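Local coordinates for protein Non-reducing end beta-L-arabinofuranosidase (Bacteroides thetaiotaomicron, PDB 5MQO) that probably hydrolyses glycosidic linkages in plant pectin, as a family GH127 glycoside hydrolase from a gut bacterium, at residues 418-432 with 445-459. Sequence-based numbering, arbitrary orientation.
Sequences SGISLDGKKYFYTNP and WPKERTEYISCFCCP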
ATOM      1  N   SER A 418      -4.140   1.317   8.158  1.00 50.61           N
ATOM      2  CA  SER A 418      -5.265   2.033   8.794  1.00 50.39           C
ATOM      3  C   SER A 418      -6.606   1.368   8.500  1.00 50.40           C
ATOM      4  O   SER A 418      -7.574   1.562   9.208  1.00 48.60           O
ATOM      5  CB  SER A 418      -5.324   3.462   8.292  1.00 48.50           C
ATOM      6  OG  SER A 418      -5.657   3.449   6.920  1.00 48.82           O
ATOM      7  N   GLY A 419      -6.648   0.604   7.424  1.00 52.32           N
ATOM      8  CA  GLY A 419      -7.853  -0.060   6.994  1.00 54.98           C
ATOM      9  C   GLY A 419      -8.374  -1.194   7.852  1.00 56.46           C
ATOM     10  O   GLY A 419      -9.508  -1.653   7.620  1.00 59.13           O
ATOM     11  N   ILE A 420      -7.567  -1.653   8.812  1.00 55.64           N
ATOM     12  CA  ILE A 420      -7.928  -2.772   9.673  1.00 54.72           C
ATOM     13  C   ILE A 420      -7.736  -2.333  11.109  1.00 53.96           C
ATOM     14  O   ILE A 420      -6.903  -1.488  11.388  1.00 51.97           O
ATOM     15  CB  ILE A 420      -7.095  -4.049   9.342  1.00 55.06           C
ATOM     16  CG1 ILE A 420      -7.796  -5.318   9.870  1.00 55.46           C
ATOM     17  CG2 ILE A 420      -5.642  -3.940   9.833  1.00 55.10           C
ATOM     18  CD1 ILE A 420      -7.066  -6.630   9.569  1.00 55.38           C
ATOM     19  N   SER A 421      -8.536  -2.906  12.004  1.00 56.38           N
ATOM     20  CA  SER A 421      -8.420  -2.697  13.458  1.00 55.49           C
ATOM     21  C   SER A 421      -7.129  -3.306  14.032  1.00 54.83           C
ATOM     22  O   SER A 421      -6.455  -4.103  13.371  1.00 54.40           O
ATOM     23  CB  SER A 421      -9.655  -3.277  14.182  1.00 56.23           C
ATOM     24  OG  SER A 421      -9.921  -4.633  13.816  1.00 56.95           O
ATOM     25  N   LEU A 422      -6.771  -2.895  15.248  1.00 55.32           N
ATOM     26  CA  LEU A 422      -5.658  -3.517  15.954  1.00 56.95           C
ATOM     27  C   LEU A 422      -5.993  -4.962  16.373  1.00 58.78           C
ATOM     28  O   LEU A 422      -5.118  -5.816  16.286  1.00 58.71           O
ATOM     29  CB  LEU A 422      -5.215  -2.669  17.130  1.00 56.58           C
ATOM     30  CG  LEU A 422      -4.510  -1.372  16.735  1.00 55.89           C
ATOM     31  CD1 LEU A 422      -4.322  -0.501  17.961  1.00 55.13           C
ATOM     32  CD2 LEU A 422      -3.167  -1.641  16.059  1.00 55.99           C
ATOM     33  N   ASP A 423      -7.252  -5.257  16.728  1.00 60.35           N
ATOM     34  CA  ASP A 423      -7.674  -6.655  16.999  1.00 60.88           C
ATOM     35  C   ASP A 423      -7.835  -7.560  15.776  1.00 60.19           C
ATOM     36  O   ASP A 423      -8.298  -8.679  15.923  1.00 61.94           O
ATOM     37  CB  ASP A 423      -8.935  -6.739  17.903  1.00 63.49           C
ATOM     38  CG  ASP A 423     -10.232  -6.217  17.246  1.00 65.19           C
ATOM     39  OD1 ASP A 423     -10.291  -5.938  16.033  1.00 67.11           O
ATOM     40  OD2 ASP A 423     -11.226  -6.070  17.992  1.00 65.80           O
ATOM     41  N   GLY A 424      -7.487  -7.074  14.584  1.00 58.72           N
ATOM     42  CA  GLY A 424      -7.464  -7.894  13.368  1.00 57.87           C
ATOM     43  C   GLY A 424      -8.799  -8.306  12.783  1.00 57.82           C
ATOM     44  O   GLY A 424      -8.831  -9.132  11.885  1.00 56.07           O
ATOM     45  N   LYS A 425      -9.891  -7.734  13.281  1.00 59.17           N
ATOM     46  CA  LYS A 425     -11.233  -8.227  12.991  1.00 61.19           C
ATOM     47  C   LYS A 425     -12.156  -7.249  12.292  1.00 60.31           C
ATOM     48  O   LYS A 425     -13.126  -7.685  11.647  1.00 56.70           O
ATOM     49  CB  LYS A 425     -11.905  -8.627  14.290  1.00 65.07           C
ATOM     50  CG  LYS A 425     -11.380  -9.903  14.900  1.00 68.20           C
ATOM     51  CD  LYS A 425     -12.288 -10.317  16.037  1.00 70.50           C
ATOM     52  CE  LYS A 425     -11.678 -11.455  16.811  1.00 74.23           C
ATOM     53  NZ  LYS A 425     -12.698 -12.027  17.724  1.00 77.89           N
ATOM     54  N   LYS A 426     -11.897  -5.948  12.444  1.00 59.59           N
ATOM     55  CA  LYS A 426     -12.772  -4.934  11.880  1.00 60.99           C
ATOM     56  C   LYS A 426     -12.043  -4.116  10.799  1.00 61.44           C
ATOM     57  O   LYS A 426     -10.825  -3.907  10.889  1.00 60.00           O
ATOM     58  CB  LYS A 426     -13.338  -4.057  13.001  1.00 62.32           C
ATOM     59  CG  LYS A 426     -14.239  -4.819  13.974  1.00 65.29           C
ATOM     60  CD  LYS A 426     -14.664  -3.967  15.162  1.00 66.47           C
ATOM     61  CE  LYS A 426     -13.574  -3.926  16.229  1.00 68.95           C
ATOM     62  NZ  LYS A 426     -13.550  -2.620  16.937  1.00 70.42           N
ATOM     63  N   TYR A 427     -12.798  -3.677   9.785  1.00 59.86           N
ATOM     64  CA  TYR A 427     -12.248  -2.989   8.625  1.00 59.89           C
ATOM     65  C   TYR A 427     -12.919  -1.629   8.280  1.00 60.59           C
ATOM     66  O   TYR A 427     -14.118  -1.432   8.472  1.00 57.90           O
ATOM     67  CB  TYR A 427     -12.325  -3.903   7.416  1.00 58.84           C
ATOM     68  CG  TYR A 427     -11.520  -5.153   7.556  1.00 63.20           C
ATOM     69  CD1 TYR A 427     -12.029  -6.264   8.240  1.00 66.71           C
ATOM     70  CD2 TYR A 427     -10.249  -5.262   6.986  1.00 64.60           C
ATOM     71  CE1 TYR A 427     -11.286  -7.448   8.368  1.00 67.96           C
ATOM     72  CE2 TYR A 427      -9.499  -6.443   7.093  1.00 65.70           C
ATOM     73  CZ  TYR A 427     -10.013  -7.537   7.788  1.00 67.59           C
ATOM     74  OH  TYR A 427      -9.280  -8.700   7.901  1.00 64.72           O
ATOM     75  N   PHE A 428     -12.113  -0.702   7.761  1.00 58.88           N
ATOM     76  CA  PHE A 428     -12.624   0.502   7.123  1.00 58.73           C
ATOM     77  C   PHE A 428     -12.744   0.291   5.628  1.00 56.91           C
ATOM     78  O   PHE A 428     -11.816  -0.237   5.013  1.00 52.98           O
ATOM     79  CB  PHE A 428     -11.647   1.705   7.286  1.00 58.05           C
ATOM     80  CG  PHE A 428     -11.814   2.499   8.547  1.00 54.02           C
ATOM     81  CD1 PHE A 428     -13.079   2.857   9.022  1.00 53.52           C
ATOM     82  CD2 PHE A 428     -10.696   2.939   9.225  1.00 51.87           C
ATOM     83  CE1 PHE A 428     -13.211   3.603  10.169  1.00 53.13           C
ATOM     84  CE2 PHE A 428     -10.825   3.669  10.380  1.00 51.45           C
ATOM     85  CZ  PHE A 428     -12.081   4.006  10.853  1.00 52.09           C
ATOM     86  N   TYR A 429     -13.830   0.807   5.060  1.00 58.93           N
ATOM     87  CA  TYR A 429     -13.893   1.112   3.630  1.00 63.18           C
ATOM     88  C   TYR A 429     -13.220   2.486   3.333  1.00 64.92           C
ATOM     89  O   TYR A 429     -12.185   2.523   2.658  1.00 65.68           O
ATOM     90  CB  TYR A 429     -15.339   1.101   3.161  1.00 66.25           C
ATOM     91  CG  TYR A 429     -15.547   1.124   1.652  1.00 70.33           C
ATOM     92  CD1 TYR A 429     -15.270  -0.009   0.855  1.00 74.40           C
ATOM     93  CD2 TYR A 429     -16.073   2.247   1.024  1.00 69.94           C
ATOM     94  CE1 TYR A 429     -15.499   0.006  -0.524  1.00 73.50           C
ATOM     95  CE2 TYR A 429     -16.299   2.271  -0.346  1.00 71.07           C
ATOM     96  CZ  TYR A 429     -16.020   1.154  -1.115  1.00 72.22           C
ATOM     97  OH  TYR A 429     -16.245   1.199  -2.461  1.00 68.19           O
ATOM     98  N   THR A 430     -13.791   3.598   3.838  1.00 61.72           N
ATOM     99  CA  THR A 430     -13.155   4.925   3.752  1.00 57.01           C
ATOM    100  C   THR A 430     -12.052   5.146   4.827  1.00 55.38           C
ATOM    101  O   THR A 430     -12.128   4.612   5.937  1.00 54.94           O
ATOM    102  CB  THR A 430     -14.185   6.067   3.905  1.00 56.88           C
ATOM    103  OG1 THR A 430     -14.986   5.845   5.073  1.00 56.92           O
ATOM    104  CG2 THR A 430     -15.061   6.154   2.713  1.00 57.51           C
ATOM    105  N   ASN A 431     -11.069   5.978   4.480  1.00 51.87           N
ATOM    106  CA  ASN A 431     -10.007   6.413   5.370  1.00 51.09           C
ATOM    107  C   ASN A 431      -9.940   7.949   5.437  1.00 49.64           C
ATOM    108  O   ASN A 431      -9.012   8.562   4.894  1.00 48.81           O
ATOM    109  CB  ASN A 431      -8.678   5.869   4.890  1.00 50.84           C
ATOM    110  CG  ASN A 431      -8.563   4.406   5.124  1.00 51.89           C
ATOM    111  OD1 ASN A 431      -8.208   3.963   6.218  1.00 54.61           O
ATOM    112  ND2 ASN A 431      -8.877   3.641   4.117  1.00 52.32           N
ATOM    113  N   PRO A 432     -10.895   8.570   6.146  1.00 47.02           N
ATOM    114  CA  PRO A 432     -10.897  10.018   6.238  1.00 46.95           C
ATOM    115  C   PRO A 432      -9.712  10.564   7.032  1.00 46.07           C
ATOM    116  O   PRO A 432      -9.107   9.835   7.809  1.00 44.29           O
ATOM    117  CB  PRO A 432     -12.226  10.314   6.969  1.00 46.18           C
ATOM    118  CG  PRO A 432     -12.452   9.140   7.830  1.00 46.60           C
ATOM    119  CD  PRO A 432     -11.801   7.964   7.141  1.00 47.52           C
ATOM    120  N   TRP A 445     -20.814   4.940   3.913  1.00 67.91           N
ATOM    121  CA  TRP A 445     -19.821   4.023   4.505  1.00 71.51           C
ATOM    122  C   TRP A 445     -19.560   4.347   5.972  1.00 72.43           C
ATOM    123  O   TRP A 445     -19.417   5.515   6.340  1.00 71.31           O
ATOM    124  CB  TRP A 445     -18.499   3.911   3.685  1.00 73.04           C
ATOM    125  CG  TRP A 445     -18.771   3.804   2.241  1.00 74.47           C
ATOM    126  CD1 TRP A 445     -18.390   4.681   1.267  1.00 74.97           C
ATOM    127  CD2 TRP A 445     -19.578   2.813   1.600  1.00 79.61           C
ATOM    128  NE1 TRP A 445     -18.877   4.278   0.042  1.00 77.41           N
ATOM    129  CE2 TRP A 445     -19.616   3.136   0.217  1.00 80.36           C
ATOM    130  CE3 TRP A 445     -20.276   1.676   2.055  1.00 83.54           C
ATOM    131  CZ2 TRP A 445     -20.325   2.361  -0.721  1.00 82.40           C
ATOM    132  CZ3 TRP A 445     -20.988   0.900   1.119  1.00 85.13           C
ATOM    133  CH2 TRP A 445     -21.004   1.251  -0.252  1.00 84.16           C
ATOM    134  N   PRO A 446     -19.514   3.298   6.822  1.00 73.72           N
ATOM    135  CA  PRO A 446     -19.313   3.537   8.254  1.00 72.77           C
ATOM    136  C   PRO A 446     -17.983   4.237   8.568  1.00 70.49           C
ATOM    137  O   PRO A 446     -17.010   4.134   7.802  1.00 70.41           O
ATOM    138  CB  PRO A 446     -19.361   2.126   8.858  1.00 73.04           C
ATOM    139  CG  PRO A 446     -19.005   1.208   7.732  1.00 73.92           C
ATOM    140  CD  PRO A 446     -19.559   1.854   6.500  1.00 72.40           C
ATOM    141  N   LYS A 447     -17.972   4.963   9.679  1.00 68.75           N
ATOM    142  CA  LYS A 447     -16.793   5.693  10.109  1.00 67.21           C
ATOM    143  C   LYS A 447     -16.221   5.148  11.410  1.00 66.22           C
ATOM    144  O   LYS A 447     -15.351   5.758  12.022  1.00 66.42           O
ATOM    145  CB  LYS A 447     -17.120   7.186  10.187  1.00 65.49           C
ATOM    146  CG  LYS A 447     -17.544   7.803   8.851  1.00 64.36           C
ATOM    147  CD  LYS A 447     -16.408   7.809   7.832  1.00 64.02           C
ATOM    148  CE  LYS A 447     -16.761   8.522   6.532  1.00 63.56           C
ATOM    149  NZ  LYS A 447     -17.501   7.698   5.532  1.00 63.51           N
ATOM    150  N   GLU A 448     -16.694   3.975  11.800  1.00 67.46           N
ATOM    151  CA  GLU A 448     -16.017   3.127  12.756  1.00 70.94           C
ATOM    152  C   GLU A 448     -15.769   1.826  12.033  1.00 70.14           C
ATOM    153  O   GLU A 448     -16.589   1.421  11.207  1.00 73.23           O
ATOM    154  CB  GLU A 448     -16.908   2.906  13.953  1.00 75.48           C
ATOM    155  CG  GLU A 448     -17.170   4.190  14.727  1.00 80.53           C
ATOM    156  CD  GLU A 448     -17.912   3.945  16.036  1.00 86.54           C
ATOM    157  OE1 GLU A 448     -18.986   4.570  16.240  1.00 88.59           O
ATOM    158  OE2 GLU A 448     -17.421   3.121  16.858  1.00 90.12           O
ATOM    159  N   ARG A 449     -14.645   1.169  12.306  1.00 68.83           N
ATOM    160  CA  ARG A 449     -14.353  -0.115  11.638  1.00 68.74           C
ATOM    161  C   ARG A 449     -15.401  -1.144  12.003  1.00 69.47           C
ATOM    162  O   ARG A 449     -15.897  -1.162  13.123  1.00 71.58           O
ATOM    163  CB  ARG A 449     -12.948  -0.635  11.964  1.00 66.91           C
ATOM    164  CG  ARG A 449     -11.855   0.181  11.311  1.00 64.97           C
ATOM    165  CD  ARG A 449     -10.478  -0.441  11.429  1.00 63.75           C
ATOM    166  NE  ARG A 449      -9.471   0.605  11.280  1.00 62.62           N
ATOM    167  CZ  ARG A 449      -9.111   1.471  12.233  1.00 63.19           C
ATOM    168  NH1 ARG A 449      -9.648   1.420  13.454  1.00 64.59           N
ATOM    169  NH2 ARG A 449      -8.210   2.413  11.959  1.00 61.50           N
ATOM    170  N   THR A 450     -15.742  -1.986  11.043  1.00 72.30           N
ATOM    171  CA  THR A 450     -16.789  -2.989  11.221  1.00 77.33           C
ATOM    172  C   THR A 450     -16.295  -4.370  10.795  1.00 81.11           C
ATOM    173  O   THR A 450     -15.429  -4.489   9.911  1.00 76.21           O
ATOM    174  CB  THR A 450     -18.086  -2.601  10.464  1.00 77.05           C
ATOM    175  OG1 THR A 450     -19.144  -3.469  10.876  1.00 81.08           O
ATOM    176  CG2 THR A 450     -17.938  -2.698   8.957  1.00 75.00           C
ATOM    177  N   GLU A 451     -16.855  -5.415  11.409  1.00 89.96           N
ATOM    178  CA  GLU A 451     -16.419  -6.785  11.102  1.00 97.79           C
ATOM    179  C   GLU A 451     -17.209  -7.391   9.960  1.00105.44           C
ATOM    180  O   GLU A 451     -17.192  -8.604   9.783  1.00116.52           O
ATOM    181  CB  GLU A 451     -16.387  -7.693  12.355  1.00101.16           C
ATOM    182  CG  GLU A 451     -17.602  -7.744  13.285  1.00104.98           C
ATOM    183  CD  GLU A 451     -17.337  -8.573  14.562  1.00108.21           C
ATOM    184  OE1 GLU A 451     -18.127  -9.499  14.842  1.00108.59           O
ATOM    185  OE2 GLU A 451     -16.341  -8.320  15.296  1.00102.92           O
ATOM    186  N   TYR A 452     -17.810  -6.530   9.129  1.00115.35           N
ATOM    187  CA  TYR A 452     -18.827  -6.907   8.146  1.00124.65           C
ATOM    188  C   TYR A 452     -18.180  -6.794   6.779  1.00124.20           C
ATOM    189  O   TYR A 452     -18.172  -5.734   6.146  1.00122.02           O
ATOM    190  CB  TYR A 452     -20.093  -6.038   8.268  1.00131.44           C
ATOM    191  CG  TYR A 452     -20.965  -6.422   9.463  1.00140.87           C
ATOM    192  CD1 TYR A 452     -22.260  -6.933   9.285  1.00143.74           C
ATOM    193  CD2 TYR A 452     -20.476  -6.307  10.780  1.00144.81           C
ATOM    194  CE1 TYR A 452     -23.044  -7.297  10.379  1.00146.94           C
ATOM    195  CE2 TYR A 452     -21.251  -6.671  11.878  1.00144.64           C
ATOM    196  CZ  TYR A 452     -22.532  -7.162  11.674  1.00147.85           C
ATOM    197  OH  TYR A 452     -23.303  -7.514  12.756  1.00146.11           O
ATOM    198  N   ILE A 453     -17.609  -7.921   6.366  1.00124.45           N
ATOM    199  CA  ILE A 453     -16.938  -8.058   5.086  1.00123.34           C
ATOM    200  C   ILE A 453     -18.076  -8.033   4.066  1.00127.23           C
ATOM    201  O   ILE A 453     -18.128  -7.118   3.244  1.00126.80           O
ATOM    202  CB  ILE A 453     -16.072  -9.362   5.021  1.00117.29           C
ATOM    203  CG1 ILE A 453     -14.889  -9.259   6.001  1.00114.17           C
ATOM    204  CG2 ILE A 453     -15.589  -9.667   3.596  1.00112.67           C
ATOM    205  CD1 ILE A 453     -15.210  -9.554   7.456  1.00113.17           C
ATOM    206  N   SER A 454     -18.993  -9.008   4.188  1.00130.41           N
ATOM    207  CA  SER A 454     -20.236  -9.143   3.396  1.00129.78           C
ATOM    208  C   SER A 454     -20.399  -8.176   2.200  1.00134.19           C
ATOM    209  O   SER A 454     -20.280  -8.603   1.048  1.00127.85           O
ATOM    210  CB  SER A 454     -21.459  -9.041   4.330  1.00127.53           C
ATOM    211  OG  SER A 454     -21.399  -9.990   5.376  1.00120.66           O
ATOM    212  N   CYS A 455     -20.627  -6.884   2.490  1.00137.87           N
ATOM    213  CA  CYS A 455     -20.914  -5.848   1.462  1.00136.28           C
ATOM    214  C   CYS A 455     -19.682  -5.368   0.654  1.00133.54           C
ATOM    215  O   CYS A 455     -19.773  -5.174  -0.563  1.00126.80           O
ATOM    216  CB  CYS A 455     -21.656  -4.631   2.078  1.00133.45           C
ATOM    217  SG  CYS A 455     -23.466  -4.643   1.875  1.00129.85           S
ATOM    218  N   PHE A 456     -18.542  -5.191   1.321  1.00129.89           N
ATOM    219  CA  PHE A 456     -17.355  -4.614   0.680  1.00124.42           C
ATOM    220  C   PHE A 456     -16.509  -5.766   0.101  1.00122.72           C
ATOM    221  O   PHE A 456     -16.398  -6.834   0.715  1.00121.00           O
ATOM    222  CB  PHE A 456     -16.513  -3.751   1.656  1.00124.21           C
ATOM    223  CG  PHE A 456     -17.256  -3.256   2.884  1.00125.89           C
ATOM    224  CD1 PHE A 456     -18.516  -2.652   2.778  1.00124.55           C
ATOM    225  CD2 PHE A 456     -16.678  -3.377   4.164  1.00125.27           C
ATOM    226  CE1 PHE A 456     -19.187  -2.202   3.915  1.00123.95           C
ATOM    227  CE2 PHE A 456     -17.346  -2.920   5.298  1.00123.92           C
ATOM    228  CZ  PHE A 456     -18.604  -2.336   5.174  1.00122.12           C
ATOM    229  N   CYS A 457     -15.926  -5.557  -1.082  1.00118.86           N
ATOM    230  CA  CYS A 457     -14.944  -6.507  -1.650  1.00109.86           C
ATOM    231  C   CYS A 457     -13.500  -6.149  -1.254  1.00100.54           C
ATOM    232  O   CYS A 457     -12.565  -6.877  -1.593  1.00100.92           O
ATOM    233  CB  CYS A 457     -15.073  -6.575  -3.181  1.00111.12           C
ATOM    234  SG  CYS A 457     -14.405  -5.155  -4.091  1.00107.86           S
ATOM    235  N   CYS A 458     -13.330  -5.037  -0.535  1.00 91.04           N
ATOM    236  CA  CYS A 458     -12.011  -4.532  -0.162  1.00 88.20           C
ATOM    237  C   CYS A 458     -11.303  -5.251   1.038  1.00 83.56           C
ATOM    238  O   CYS A 458     -10.083  -5.473   0.958  1.00 85.32           O
ATOM    239  CB  CYS A 458     -12.089  -3.004   0.057  1.00 90.63           C
ATOM    240  SG  CYS A 458     -10.551  -2.058  -0.189  1.00 94.96           S
ATOM    241  N   PRO A 459     -12.036  -5.626   2.133  1.00 75.39           N
ATOM    242  CA  PRO A 459     -11.348  -6.233   3.294  1.00 71.97           C
ATOM    243  C   PRO A 459     -10.506  -7.480   2.967  1.00 67.68           C
ATOM    244  O   PRO A 459      -9.385  -7.589   3.462  1.00 65.07           O
ATOM    245  CB  PRO A 459     -12.485  -6.536   4.292  1.00 70.06           C
ATOM    246  CG  PRO A 459     -13.579  -5.633   3.894  1.00 72.70           C
ATOM    247  CD  PRO A 459     -13.474  -5.487   2.401  1.00 74.99           C
TER
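Tyr427 and Thr450 pair as a single antiparallel bridge, a hydrogen-bonded pair. Tyr427 N donates to Thr450 O at 2.8 Å, and Thr450 N returns a bond to Tyr427 O at 3.1 Å. Both bonds are nearly straight. CA-H...O contacts flank the bridge, from Lys426 CA to Thr450 O and from Arg449 CA to Tyr427 O. Outside it both segments are largely loop.

Arg449 reaches across residues 418-432. Its chain runs extended from CG to NE. NE and NH2 both grip Ser418 O, at 3.0 Å and 2.9 Å, and this oxygen lies in the guanidinium plane. On the way, Arg449 CG sits over the centre of the Phe428 ring, a CH-pi contact of 3.5 Å to the centroid. The guanidinium also passes Phe428 CE2, with the two planes 49° apart. The third nitrogen, NH1, bonds to Trp682 O, so the buried group is held from two parts of the chain.

Pro459 CB lies over one face of the Tyr427 ring, while Ile420 CG1 covers the opposite face. Farther along, Tyr429, Trp445 and Phe456 form an aromatic cluster. Tyr429 turns an edge to the face of the Trp445 five-membered ring, with centroids 4.3 Å apart. A chi1 of -168°, with CG of Tyr429 opposite the backbone N, swings the ring toward Trp445. Lys447 NZ bonds to Thr430 OG1 at 3.2 Å and to Trp445 O; its bends at chi2 and chi4 bring it back to both. Tyr345 OH is another partner of this amine.

Both segments belong to the GH127 catalytic family region. The contact joins the loop between helix 402-416 and strand 434-435 to the approach to helix 458-466 and Pro459 within it. Tyr427 also touches Leu463 of that helix, and the Cys458-Cys383 disulfide links residues 445-459 to helix 382-399.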